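Long-range contacts in protein ACDH-11, isoform b (PDB 4Y9J), which belongs to the acyl-CoA dehydrogenase family of flavoproteins and binds flavin-adenine dinucleotide in an assembly of four chains: residues Ala359-Asp364 / Arg560-Gln565; Leu371-Ala375 / Ile398-Leu402; Lys403-Lys408 / Pro443-Thr449; Ile527-Arg533 / Pro566-Leu570. One frame throughout, in Å; residues are numbered along the deposited sequence.

Contact 1: Ala359-Asp364 / Arg560-Gln565; sequences AKMEVD and RYCCEQ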
# COMPACT_ATOMS: atom_id res chain seq x y z
N ALA B 359 -31.11 -26.20 3.90
CA ALA B 359 -31.58 -27.36 3.20
C ALA B 359 -31.92 -26.99 1.78
O ALA B 359 -31.63 -27.72 0.88
CB ALA B 359 -32.74 -28.03 3.90
N LYS B 360 -32.53 -25.81 1.57
CA LYS B 360 -32.86 -25.38 0.22
C LYS B 360 -31.60 -25.16 -0.64
O LYS B 360 -31.61 -25.51 -1.82
CB LYS B 360 -33.74 -24.08 0.25
CG LYS B 360 -33.97 -23.44 -1.11
CD LYS B 360 -34.78 -24.33 -2.08
CE LYS B 360 -35.36 -23.63 -3.36
NZ LYS B 360 -35.52 -24.62 -4.52
N MET B 361 -30.55 -24.56 -0.08
CA MET B 361 -29.25 -24.41 -0.78
C MET B 361 -28.67 -25.76 -1.18
O MET B 361 -28.17 -25.90 -2.30
CB MET B 361 -28.25 -23.65 0.09
CG MET B 361 -28.75 -22.24 0.47
SD MET B 361 -27.89 -21.47 1.86
CE MET B 361 -26.20 -21.49 1.47
N GLU B 362 -28.78 -26.74 -0.31
CA GLU B 362 -28.32 -28.06 -0.58
C GLU B 362 -29.09 -28.74 -1.72
O GLU B 362 -28.49 -29.35 -2.57
CB GLU B 362 -28.32 -28.87 0.71
CG GLU B 362 -27.83 -30.27 0.48
CD GLU B 362 -26.35 -30.31 0.13
OE1 GLU B 362 -25.63 -29.38 0.50
OE2 GLU B 362 -25.93 -31.28 -0.53
N VAL B 363 -30.40 -28.62 -1.76
CA VAL B 363 -31.25 -29.20 -2.80
C VAL B 363 -30.87 -28.63 -4.18
O VAL B 363 -30.66 -29.37 -5.15
CB VAL B 363 -32.74 -28.89 -2.52
CG1 VAL B 363 -33.63 -29.18 -3.74
CG2 VAL B 363 -33.25 -29.64 -1.31
N ASP B 364 -30.70 -27.31 -4.25
CA ASP B 364 -30.39 -26.65 -5.51
C ASP B 364 -28.97 -27.00 -5.99
O ASP B 364 -28.74 -27.12 -7.17
CB ASP B 364 -30.56 -25.11 -5.37
CG ASP B 364 -32.03 -24.66 -5.34
OD1 ASP B 364 -32.94 -25.43 -5.74
OD2 ASP B 364 -32.23 -23.46 -4.94
N ARG B 560 -38.16 -32.40 -3.51
CA ARG B 560 -38.14 -30.92 -3.32
C ARG B 560 -37.71 -30.17 -4.56
O ARG B 560 -38.29 -29.15 -4.94
CB ARG B 560 -37.28 -30.56 -2.14
CG ARG B 560 -37.81 -31.13 -0.84
CD ARG B 560 -37.01 -30.62 0.31
NE ARG B 560 -37.36 -31.21 1.59
CZ ARG B 560 -36.91 -30.78 2.76
NH1 ARG B 560 -36.17 -29.72 2.81
NH2 ARG B 560 -37.25 -31.37 3.90
N TYR B 561 -36.73 -30.72 -5.27
CA TYR B 561 -36.24 -30.05 -6.47
C TYR B 561 -37.37 -30.06 -7.51
O TYR B 561 -37.58 -29.07 -8.19
CB TYR B 561 -34.99 -30.77 -7.04
CG TYR B 561 -34.32 -30.00 -8.13
CD1 TYR B 561 -34.79 -30.04 -9.44
CD2 TYR B 561 -33.19 -29.21 -7.87
CE1 TYR B 561 -34.19 -29.29 -10.44
CE2 TYR B 561 -32.59 -28.45 -8.86
CZ TYR B 561 -33.10 -28.53 -10.15
OH TYR B 561 -32.53 -27.77 -11.11
N CYS B 562 -38.06 -31.18 -7.63
CA CYS B 562 -39.00 -31.32 -8.72
C CYS B 562 -40.39 -30.75 -8.42
O CYS B 562 -41.09 -30.31 -9.32
CB CYS B 562 -39.15 -32.79 -9.10
SG CYS B 562 -37.70 -33.45 -9.92
N CYS B 563 -40.83 -30.85 -7.18
CA CYS B 563 -42.20 -30.55 -6.88
C CYS B 563 -42.37 -29.25 -6.16
O CYS B 563 -43.47 -28.83 -6.01
CB CYS B 563 -42.80 -31.65 -6.02
SG CYS B 563 -42.84 -33.21 -6.96
N GLU B 564 -41.31 -28.70 -5.59
CA GLU B 564 -41.42 -27.49 -4.71
C GLU B 564 -40.90 -26.21 -5.30
O GLU B 564 -40.94 -25.16 -4.65
CB GLU B 564 -40.74 -27.70 -3.35
CG GLU B 564 -41.48 -28.73 -2.50
CD GLU B 564 -40.90 -28.96 -1.11
OE1 GLU B 564 -39.81 -28.49 -0.81
OE2 GLU B 564 -41.56 -29.65 -0.30
N GLN B 565 -40.46 -26.27 -6.54
CA GLN B 565 -40.19 -25.06 -7.31
C GLN B 565 -40.72 -25.30 -8.70
O GLN B 565 -40.84 -26.44 -9.18
CB GLN B 565 -38.71 -24.76 -7.34
CG GLN B 565 -37.89 -25.95 -7.78
CD GLN B 565 -36.43 -25.64 -7.83
OE1 GLN B 565 -35.98 -24.51 -7.43
NE2 GLN B 565 -35.66 -26.63 -8.29
O HOH W 1 -37.10 -26.81 -4.23
O HOH W 2 -33.16 -25.19 -8.70
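The Tyr561 ring meets Val363 at its edge, where the carbonyl O of Val363 lies near the ring plane, 3.7 Å from Tyr561 CD2. Over the centre of one face sits an amide from its own segment: Gln565 NE2 hovers 3.4 Å above the ring plane while one of its N-H groups is given to Tyr561 O, a bond in the carbonyl plane and on a lone pair. The ring reaches the turn that holds Val363 and Asp364 because chi1 (-170°) places CG opposite the backbone N, and Val363 CG1 packs on Tyr561 CB at 3.9 Å. The planes of the Gln565 amide and the Asp364 carboxylate are nearly parallel (12°), the two side chains crossing at a slant. Lys360 ties them together: its NZ donates to Gln565 OE1 at 2.9 Å, approaching from above the carbonyl plane, and forms a salt bridge with Asp364 OD1 at 3.0 Å on the syn side. One water links Lys360 NZ to Arg560 O, and a second passes from Asp364 OD1 to Gln565 NE2, so the ammonium group has three partners and the amide is held at both ends. Farther along, Ala359 CB lies obliquely 4.0 Å from Arg560 NH1, whose guanidinium pairs with Glu556 and with Asp583 of the second subunit. The contact thus joins helix 352-383 of the acyl-CoA dehydrogenase C-terminal domain to helix 552-563 and the residues after it, in the ACDH-11 C-terminal-like region, with helices 389-419 and 524-545 also packing against Tyr561 and the second subunit reaching Ala359 and Arg560.

Contact 2: Leu371-Ala375 / Ile398-Leu402; sequences LLFEA and ITPVL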
# COMPACT_ATOMS: atom_id res chain seq x y z
N LEU B 371 -26.05 -32.40 -12.90
CA LEU B 371 -25.99 -31.89 -14.26
C LEU B 371 -24.53 -31.80 -14.68
O LEU B 371 -24.22 -32.11 -15.81
CB LEU B 371 -26.72 -30.55 -14.38
CG LEU B 371 -27.10 -29.94 -15.74
CD1 LEU B 371 -28.17 -30.77 -16.41
CD2 LEU B 371 -27.60 -28.49 -15.63
N LEU B 372 -23.66 -31.33 -13.78
CA LEU B 372 -22.24 -31.24 -14.06
C LEU B 372 -21.64 -32.58 -14.41
O LEU B 372 -20.83 -32.68 -15.36
CB LEU B 372 -21.50 -30.71 -12.85
CG LEU B 372 -19.97 -30.79 -12.91
CD1 LEU B 372 -19.40 -29.95 -14.05
CD2 LEU B 372 -19.39 -30.35 -11.56
N PHE B 373 -21.98 -33.60 -13.64
CA PHE B 373 -21.43 -34.94 -13.90
C PHE B 373 -22.06 -35.61 -15.13
O PHE B 373 -21.38 -36.34 -15.81
CB PHE B 373 -21.44 -35.80 -12.62
CG PHE B 373 -20.27 -35.50 -11.77
CD1 PHE B 373 -19.02 -36.02 -12.11
CD2 PHE B 373 -20.36 -34.58 -10.74
CE1 PHE B 373 -17.87 -35.64 -11.40
CE2 PHE B 373 -19.21 -34.19 -10.04
CZ PHE B 373 -17.97 -34.74 -10.37
N GLU B 374 -23.30 -35.27 -15.46
CA GLU B 374 -23.90 -35.68 -16.75
C GLU B 374 -23.13 -35.02 -17.91
O GLU B 374 -22.83 -35.65 -18.90
CB GLU B 374 -25.37 -35.28 -16.81
CG GLU B 374 -26.03 -35.44 -18.19
CD GLU B 374 -26.41 -36.86 -18.52
OE1 GLU B 374 -26.00 -37.77 -17.78
OE2 GLU B 374 -27.10 -37.06 -19.54
N ALA B 375 -22.75 -33.75 -17.75
CA ALA B 375 -21.86 -33.12 -18.78
C ALA B 375 -20.46 -33.82 -18.91
O ALA B 375 -19.98 -34.04 -20.00
CB ALA B 375 -21.72 -31.63 -18.50
N ILE B 398 -26.11 -29.28 -23.22
CA ILE B 398 -25.84 -29.18 -21.79
C ILE B 398 -24.75 -28.18 -21.39
O ILE B 398 -24.82 -27.60 -20.34
CB ILE B 398 -25.61 -30.56 -21.16
CG1 ILE B 398 -25.90 -30.51 -19.66
CG2 ILE B 398 -24.20 -31.04 -21.39
CD1 ILE B 398 -25.82 -31.87 -19.02
N THR B 399 -23.76 -27.97 -22.24
CA THR B 399 -22.62 -27.20 -21.90
C THR B 399 -23.03 -25.76 -21.59
O THR B 399 -22.74 -25.25 -20.47
CB THR B 399 -21.57 -27.33 -23.01
OG1 THR B 399 -21.03 -28.63 -22.94
CG2 THR B 399 -20.45 -26.41 -22.72
N PRO B 400 -23.78 -25.10 -22.50
CA PRO B 400 -24.17 -23.73 -22.14
C PRO B 400 -25.24 -23.65 -21.04
O PRO B 400 -25.21 -22.69 -20.24
CB PRO B 400 -24.71 -23.16 -23.45
CG PRO B 400 -25.16 -24.38 -24.26
CD PRO B 400 -24.09 -25.38 -23.92
N VAL B 401 -26.15 -24.62 -21.02
CA VAL B 401 -27.24 -24.68 -20.04
C VAL B 401 -26.61 -24.80 -18.64
O VAL B 401 -26.91 -24.04 -17.73
CB VAL B 401 -28.22 -25.82 -20.32
CG1 VAL B 401 -29.21 -25.96 -19.19
CG2 VAL B 401 -28.92 -25.61 -21.65
N LEU B 402 -25.69 -25.75 -18.49
CA LEU B 402 -24.96 -25.92 -17.23
C LEU B 402 -24.20 -24.69 -16.74
O LEU B 402 -24.36 -24.23 -15.60
CB LEU B 402 -24.01 -27.08 -17.34
CG LEU B 402 -23.03 -27.32 -16.22
CD1 LEU B 402 -23.73 -27.69 -14.93
CD2 LEU B 402 -22.04 -28.41 -16.58
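Leu371 and Ile398 meet in an antiparallel pair of neighbouring helices within the all-helical C-terminal domain of the acyl-CoA dehydrogenase fold. Segments 371-375 and 398-402 of helices 352-383 and 389-419 run at 154° to each other, their axes 10.0 Å apart. The packing is tight in the middle. Ile398 has CG1 anti to its backbone N (chi1 -157°), which sends CD1 across to the opposite helix, 3.7 Å from Leu371 CD1; the two side chains slide past each other in opposite directions. Leu402 likewise slides past Leu371 in the opposite direction, and its CD2 branch fits against Ala375 CB at 3.8 Å, while Ala375 CB also touches Ile398 CG2. At Ala375, Ile398 comes up to the backbone, whereas Leu402 CD2 stops at CB. Contact thins toward the flanks, though not into solvent, since every touching residue is buried. On one flank Leu372 offers just CD1 and its backbone to Leu402 and otherwise turns to helices 304-338 and 121-135. On the other, Glu374 lends its aliphatic stem, while its carboxylate is directed to Tyr535, Arg473 and Arg377. Between segments that share no hydrogen bond, Ile398 CD1 ends 3.7 Å from Glu374 CG and 3.6 Å from the carbonyl Leu371 O.

Contact 3: Lys403-Lys408 / Pro443-Thr449; sequences KLYAGK and PIWEGTT. With UCC (S-{(3S,5R,9R)-1-[(2R,3S,4R,5R)-5-(6-amino-9H-purin-9-yl)-4-hydroxy-3-(phosphonooxy)tetrahydrofuran-2-yl]-3,5,9-trihydroxy-8,8-dimethyl-3,5-dioxido-10,14-dioxo-2,4,6-trioxa-11,15-diaza-3lambda~5~,5lambda~5~-diphosphaheptadecan-17-yl} undecanethioate), chain F.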
# COMPACT_ATOMS: atom_id res chain seq x y z
N LYS B 403 -23.38 -24.15 -17.64
CA LYS B 403 -22.63 -22.97 -17.32
C LYS B 403 -23.56 -21.84 -16.87
O LYS B 403 -23.33 -21.20 -15.82
CB LYS B 403 -21.76 -22.55 -18.52
CG LYS B 403 -20.64 -21.52 -18.28
CD LYS B 403 -21.07 -20.15 -17.79
CE LYS B 403 -20.05 -19.08 -18.13
NZ LYS B 403 -20.34 -17.76 -17.58
N LEU B 404 -24.55 -21.52 -17.68
CA LEU B 404 -25.34 -20.34 -17.37
C LEU B 404 -26.19 -20.57 -16.13
O LEU B 404 -26.42 -19.64 -15.34
CB LEU B 404 -26.19 -19.90 -18.55
CG LEU B 404 -27.34 -20.76 -19.02
CD1 LEU B 404 -28.64 -20.40 -18.28
CD2 LEU B 404 -27.55 -20.65 -20.53
N TYR B 405 -26.64 -21.78 -15.91
CA TYR B 405 -27.53 -22.03 -14.78
C TYR B 405 -26.76 -22.03 -13.44
O TYR B 405 -27.15 -21.29 -12.48
CB TYR B 405 -28.36 -23.31 -14.97
CG TYR B 405 -29.53 -23.38 -13.95
CD1 TYR B 405 -30.61 -22.54 -14.08
CD2 TYR B 405 -29.49 -24.24 -12.88
CE1 TYR B 405 -31.66 -22.59 -13.18
CE2 TYR B 405 -30.50 -24.30 -11.97
CZ TYR B 405 -31.61 -23.49 -12.14
OH TYR B 405 -32.65 -23.48 -11.24
N ALA B 406 -25.68 -22.82 -13.34
CA ALA B 406 -24.87 -22.83 -12.13
C ALA B 406 -24.29 -21.43 -11.87
O ALA B 406 -24.16 -20.98 -10.73
CB ALA B 406 -23.72 -23.85 -12.22
N GLY B 407 -23.98 -20.74 -12.97
CA GLY B 407 -23.48 -19.40 -12.96
C GLY B 407 -24.37 -18.43 -12.25
O GLY B 407 -23.94 -17.57 -11.50
N LYS B 408 -25.66 -18.58 -12.52
CA LYS B 408 -26.64 -17.67 -12.02
C LYS B 408 -27.09 -18.10 -10.62
O LYS B 408 -27.52 -17.28 -9.84
CB LYS B 408 -27.78 -17.56 -13.01
CG LYS B 408 -28.87 -16.58 -12.68
CD LYS B 408 -28.37 -15.21 -12.26
CE LYS B 408 -27.54 -14.55 -13.36
NZ LYS B 408 -26.99 -13.26 -13.02
N PRO B 443 -20.85 -15.92 -13.53
CA PRO B 443 -21.88 -15.62 -14.54
C PRO B 443 -21.49 -14.63 -15.59
O PRO B 443 -22.33 -14.37 -16.49
CB PRO B 443 -23.04 -15.03 -13.69
CG PRO B 443 -22.26 -14.35 -12.58
CD PRO B 443 -21.22 -15.33 -12.21
N ILE B 444 -20.24 -14.11 -15.55
CA ILE B 444 -19.82 -13.01 -16.44
C ILE B 444 -18.89 -13.50 -17.55
O ILE B 444 -19.18 -13.33 -18.78
CB ILE B 444 -19.23 -11.84 -15.66
CG1 ILE B 444 -20.31 -11.22 -14.74
CG2 ILE B 444 -18.71 -10.77 -16.62
CD1 ILE B 444 -19.77 -10.16 -13.78
N TRP B 445 -17.80 -14.11 -17.16
CA TRP B 445 -16.84 -14.52 -18.16
C TRP B 445 -17.18 -15.84 -18.82
O TRP B 445 -18.02 -16.56 -18.34
CB TRP B 445 -15.41 -14.50 -17.60
CG TRP B 445 -15.00 -15.49 -16.54
CD1 TRP B 445 -15.69 -16.60 -16.06
CD2 TRP B 445 -13.75 -15.49 -15.89
NE1 TRP B 445 -14.96 -17.20 -15.11
CE2 TRP B 445 -13.74 -16.58 -15.01
CE3 TRP B 445 -12.60 -14.64 -15.98
CZ2 TRP B 445 -12.62 -16.86 -14.19
CZ3 TRP B 445 -11.50 -14.93 -15.18
CH2 TRP B 445 -11.54 -16.00 -14.25
N GLU B 446 -16.54 -16.07 -19.97
CA GLU B 446 -16.86 -17.18 -20.86
C GLU B 446 -18.35 -17.17 -21.23
O GLU B 446 -18.92 -18.22 -21.50
CB GLU B 446 -16.48 -18.54 -20.25
CG GLU B 446 -14.96 -18.68 -19.97
CD GLU B 446 -14.04 -18.78 -21.22
OE1 GLU B 446 -14.49 -18.76 -22.39
OE2 GLU B 446 -12.80 -18.88 -21.00
N GLY B 447 -18.90 -15.97 -21.32
CA GLY B 447 -20.27 -15.76 -21.80
C GLY B 447 -21.20 -15.38 -20.66
O GLY B 447 -21.33 -16.12 -19.70
N THR B 448 -21.89 -14.26 -20.78
CA THR B 448 -22.86 -13.92 -19.73
C THR B 448 -24.05 -14.85 -19.78
O THR B 448 -24.28 -15.61 -20.77
CB THR B 448 -23.33 -12.46 -19.85
OG1 THR B 448 -24.23 -12.34 -20.96
CG2 THR B 448 -22.15 -11.53 -19.99
N THR B 449 -24.87 -14.79 -18.74
CA THR B 449 -26.10 -15.60 -18.65
C THR B 449 -26.97 -15.51 -19.91
O THR B 449 -27.32 -16.54 -20.50
CB THR B 449 -26.96 -15.20 -17.41
OG1 THR B 449 -26.11 -15.10 -16.26
CG2 THR B 449 -28.00 -16.28 -17.20
OA1 UCC F . -13.76 -14.90 -20.60
CA1 UCC F . -12.69 -15.50 -21.00
CA2 UCC F . -11.57 -16.12 -20.16
CA3 UCC F . -11.79 -16.39 -18.71
CA4 UCC F . -11.18 -17.77 -18.28
CA5 UCC F . -12.31 -18.74 -17.93
CA6 UCC F . -12.01 -19.53 -16.70
CA7 UCC F . -13.12 -20.49 -16.35
CA8 UCC F . -12.42 -21.20 -15.26
CA9 UCC F . -13.08 -21.45 -14.01
C10 UCC F . -12.50 -20.74 -12.87
C11 UCC F . -13.66 -19.86 -12.44
S UCC F . -12.25 -15.72 -22.60
CP1 UCC F . -13.51 -14.93 -23.67
CP2 UCC F . -14.88 -15.51 -23.57
NP1 UCC F . -15.78 -15.05 -24.65
CP3 UCC F . -16.92 -15.71 -24.83
OP1 UCC F . -17.33 -16.60 -24.09
CP4 UCC F . -17.71 -15.38 -26.08
CP5 UCC F . -19.16 -15.07 -25.69
NP2 UCC F . -19.84 -14.96 -26.97
CP6 UCC F . -20.31 -15.99 -27.67
OP2 UCC F . -20.31 -17.14 -27.25
CP8 UCC F . -20.95 -15.62 -28.99
OP3 UCC F . -22.21 -16.36 -29.12
CPB UCC F . -20.21 -16.02 -30.24
CP7 UCC F . -19.58 -17.42 -30.32
CP9 UCC F . -18.81 -15.33 -29.98
CPA UCC F . -20.53 -15.16 -31.48
O7 UCC F . -19.72 -15.59 -32.60
P2 UCC F . -20.19 -15.26 -34.12
O21 UCC F . -19.14 -15.76 -35.10
O22 UCC F . -20.73 -13.83 -34.09
O6 UCC F . -21.53 -16.18 -34.19
P1 UCC F . -21.84 -17.42 -35.14
O11 UCC F . -21.81 -17.06 -36.61
O12 UCC F . -23.11 -17.97 -34.54
O5' UCC F . -20.56 -18.41 -34.75
C5' UCC F . -19.61 -18.80 -35.77
C4' UCC F . -19.44 -20.33 -35.83
C3' UCC F . -20.76 -21.03 -36.17
O3' UCC F . -20.38 -22.18 -36.88
P3 UCC F . -20.77 -22.40 -38.39
O33 UCC F . -20.06 -23.70 -38.72
O32 UCC F . -20.09 -21.28 -39.13
O31 UCC F . -22.32 -22.41 -38.39
C2' UCC F . -21.37 -21.44 -34.84
O2' UCC F . -22.12 -22.65 -34.86
O4' UCC F . -19.04 -20.83 -34.54
C1' UCC F . -20.06 -21.71 -34.08
N9 UCC F . -20.15 -21.65 -32.61
C4 UCC F . -20.08 -22.75 -31.86
N3 UCC F . -19.86 -24.06 -32.09
C8 UCC F . -20.38 -20.56 -31.85
N7 UCC F . -20.42 -20.93 -30.56
C5 UCC F . -20.23 -22.26 -30.49
C6 UCC F . -20.10 -23.28 -29.41
N6 UCC F . -20.23 -22.90 -28.12
N1 UCC F . -19.93 -24.59 -29.78
C2 UCC F . -19.82 -24.95 -31.08
O HOH W 3 -23.14 -17.39 -17.83
O HOH W 4 -24.70 -17.42 -15.54
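Lys403 reaches end-on into the curl of loop 443-449, where its ammonium group meets backbone carbonyls. NZ donates to Trp445 O at 2.7 Å, nearly along the C=O axis, and to Gly447 O at 2.9 Å, tilted 20° from that carbonyl's plane. Thr442 O and a water are further partners, so its three N-H groups are shared among four acceptors. A bend at chi2 (-61°) carries the chain toward the loop carbonyls, its CE lying 4.2 Å from Glu446 CB. Lys408 instead crosses Thr449 at about a right angle, CE beside OG1; both polar ends turn to Glu419 of the second subunit, and a water bridges Thr449 OG1 to Leu404 O. Between them Gly407 brings the helix backbone against the Pro443 ring. The loop also faces the ligands: Trp445 turns one face to the UCC chain, CA3 lying over it toward the rim, 3.3 Å from CE3, and Glu446 N donates to UCC OA1 at 3.1 Å. The bonds from Lys403 probably hold the backbone of a segment that also borders flavin-adenine dinucleotide, to which Thr448 OG1 is hydrogen-bonded. The loop joins helix 432-439 to helix 449-461, which begins after the N-cap Thr448, and touches helices 389-419 and 304-338.

Contact 4: Ile527-Arg533 / Pro566-Leu570; sequences IAFTIAR and PLIDL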
# COMPACT_ATOMS: atom_id res chain seq x y z
N ILE B 527 -36.28 -20.22 -21.27
CA ILE B 527 -36.12 -21.48 -22.00
C ILE B 527 -34.89 -22.23 -21.44
O ILE B 527 -35.04 -23.39 -21.02
CB ILE B 527 -35.98 -21.24 -23.52
CG1 ILE B 527 -37.28 -20.67 -24.07
CG2 ILE B 527 -35.54 -22.53 -24.26
CD1 ILE B 527 -37.25 -20.21 -25.51
N ALA B 528 -33.73 -21.57 -21.37
CA ALA B 528 -32.53 -22.20 -20.87
C ALA B 528 -32.68 -22.73 -19.44
O ALA B 528 -32.26 -23.85 -19.14
CB ALA B 528 -31.31 -21.31 -21.04
N PHE B 529 -33.28 -21.94 -18.54
CA PHE B 529 -33.48 -22.35 -17.16
C PHE B 529 -34.45 -23.57 -17.04
O PHE B 529 -34.31 -24.41 -16.16
CB PHE B 529 -34.08 -21.20 -16.38
CG PHE B 529 -33.10 -20.19 -15.80
CD1 PHE B 529 -31.89 -19.90 -16.37
CD2 PHE B 529 -33.51 -19.41 -14.68
CE1 PHE B 529 -30.99 -19.00 -15.80
CE2 PHE B 529 -32.62 -18.46 -14.14
CZ PHE B 529 -31.36 -18.26 -14.69
N THR B 530 -35.48 -23.60 -17.87
CA THR B 530 -36.43 -24.71 -17.85
C THR B 530 -35.73 -26.00 -18.24
O THR B 530 -35.95 -27.02 -17.63
CB THR B 530 -37.61 -24.45 -18.77
OG1 THR B 530 -38.25 -23.24 -18.34
CG2 THR B 530 -38.58 -25.61 -18.72
N ILE B 531 -34.87 -25.92 -19.25
CA ILE B 531 -34.06 -27.06 -19.65
C ILE B 531 -33.19 -27.53 -18.45
O ILE B 531 -33.19 -28.77 -18.07
CB ILE B 531 -33.23 -26.75 -20.90
CG1 ILE B 531 -34.18 -26.58 -22.08
CG2 ILE B 531 -32.23 -27.89 -21.20
CD1 ILE B 531 -33.57 -26.05 -23.35
N ALA B 532 -32.52 -26.58 -17.84
CA ALA B 532 -31.64 -26.91 -16.74
C ALA B 532 -32.40 -27.64 -15.67
O ALA B 532 -31.97 -28.65 -15.19
CB ALA B 532 -30.99 -25.66 -16.16
N ARG B 533 -33.58 -27.14 -15.30
CA ARG B 533 -34.32 -27.72 -14.18
C ARG B 533 -34.93 -29.08 -14.51
O ARG B 533 -35.01 -29.94 -13.64
CB ARG B 533 -35.40 -26.77 -13.72
CG ARG B 533 -34.80 -25.49 -13.14
CD ARG B 533 -35.80 -24.45 -12.68
NE ARG B 533 -36.64 -23.92 -13.78
CZ ARG B 533 -36.90 -22.64 -14.09
NH1 ARG B 533 -36.36 -21.62 -13.34
NH2 ARG B 533 -37.74 -22.40 -15.15
N PRO B 566 -41.08 -24.25 -9.39
CA PRO B 566 -41.50 -24.49 -10.73
C PRO B 566 -40.33 -25.01 -11.59
O PRO B 566 -39.24 -24.50 -11.54
CB PRO B 566 -42.02 -23.11 -11.18
CG PRO B 566 -41.33 -22.13 -10.32
CD PRO B 566 -41.23 -22.83 -8.99
N LEU B 567 -40.56 -26.06 -12.34
CA LEU B 567 -39.52 -26.62 -13.19
C LEU B 567 -39.56 -25.84 -14.46
O LEU B 567 -38.53 -25.51 -15.05
CB LEU B 567 -39.73 -28.10 -13.44
CG LEU B 567 -39.55 -29.07 -12.27
CD1 LEU B 567 -39.94 -30.50 -12.71
CD2 LEU B 567 -38.11 -29.04 -11.79
N ILE B 568 -40.75 -25.41 -14.82
CA ILE B 568 -40.91 -24.53 -15.96
C ILE B 568 -41.52 -23.21 -15.49
O ILE B 568 -42.42 -23.22 -14.71
CB ILE B 568 -41.71 -25.19 -17.09
CG1 ILE B 568 -41.87 -24.23 -18.26
CG2 ILE B 568 -43.07 -25.73 -16.61
CD1 ILE B 568 -42.56 -24.84 -19.47
N ASP B 569 -40.98 -22.09 -15.96
CA ASP B 569 -41.53 -20.76 -15.68
C ASP B 569 -41.44 -19.99 -17.01
O ASP B 569 -40.44 -19.33 -17.30
CB ASP B 569 -40.74 -20.08 -14.58
CG ASP B 569 -41.42 -18.81 -14.06
OD1 ASP B 569 -42.56 -18.47 -14.40
OD2 ASP B 569 -40.74 -18.14 -13.33
N LEU B 570 -42.49 -20.13 -17.80
CA LEU B 570 -42.50 -19.68 -19.18
C LEU B 570 -43.94 -19.70 -19.68
O LEU B 570 -44.63 -20.73 -19.58
CB LEU B 570 -41.60 -20.60 -19.99
CG LEU B 570 -41.45 -20.35 -21.48
CD1 LEU B 570 -40.80 -19.01 -21.79
CD2 LEU B 570 -40.65 -21.50 -22.11
O HOH W 5 -37.79 -19.62 -16.08
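Arg533 grips the carbonyl of Leu567 with its guanidinium edge. NE donates to Leu567 O at 2.8 Å with an N-H...O angle of 153°, the donor standing above the carbonyl plane, and NH2 adds a weak bond to the same oxygen. That oxygen also receives a CA-H...O contact from Thr530 CA at 3.6 Å, so Arg533 and Thr530 both meet one loop carbonyl. Pro566 O lies over one face of the guanidinium without bonding to it.

Beside this polar centre, Thr530 points its methyl at Ile568, CG2 to CB at 3.6 Å, the two side chains crossing at a slant. Its hydroxyl is directed back to His526 O of its own helix and receives a weak bond from Arg533 NH2. Apolar contacts flank both ends: Leu567 CD2 lies 4.0 Å from Arg533 CB, and Ile527 CG1 is 4.0 Å from Leu570 CD2.

The guanidinium is placed by a bend at chi3 (-63°), which folds the arginine along the loop; Phe529 CB covers part of one face, and a water in the guanidinium plane links Arg533 NH2 to Asp569 O, 2.9 Å from each. Asp569 OD2 stays 5.5 Å from Arg533 NH2, near enough for a modest electrostatic effect perhaps, but not in contact. Farther out, helix 389-419 backs Arg533 through Tyr405, and helix 486-512 packs on Leu567 and Ile568 through Val495, Ala498 and Gln501. An arginine side chain thus captures a loop backbone carbonyl within a helical bundle, tying helix 524-545 to the connection between helices 552-563 and 577-587 in the C-terminal helical region of this acyl-CoA dehydrogenase.

Overall arrangement
Along the chain, contacts 2 and 3 follow one another inside the span between the two segments of contact 1, whereas contacts 1 and 4 interlock, their segments alternating. Helix 352-383 serves contacts 1 and 2, and helix 389-419 serves contacts 2 and 3. Centres lie between about 12 Å (contacts 2 and 3) and 21 Å (contacts 1 and 3) apart. Helix 524-545 of contact 4 touches the other three: Arg533 packs on Tyr561, Ala532 on Val401 and Tyr405. The C-terminal family region is thus packed directly onto the acyl-CoA dehydrogenase C-terminal domain, which also carries the ligand-lining loop of contact 3, while contacts 1 and 3 also meet the second subunit.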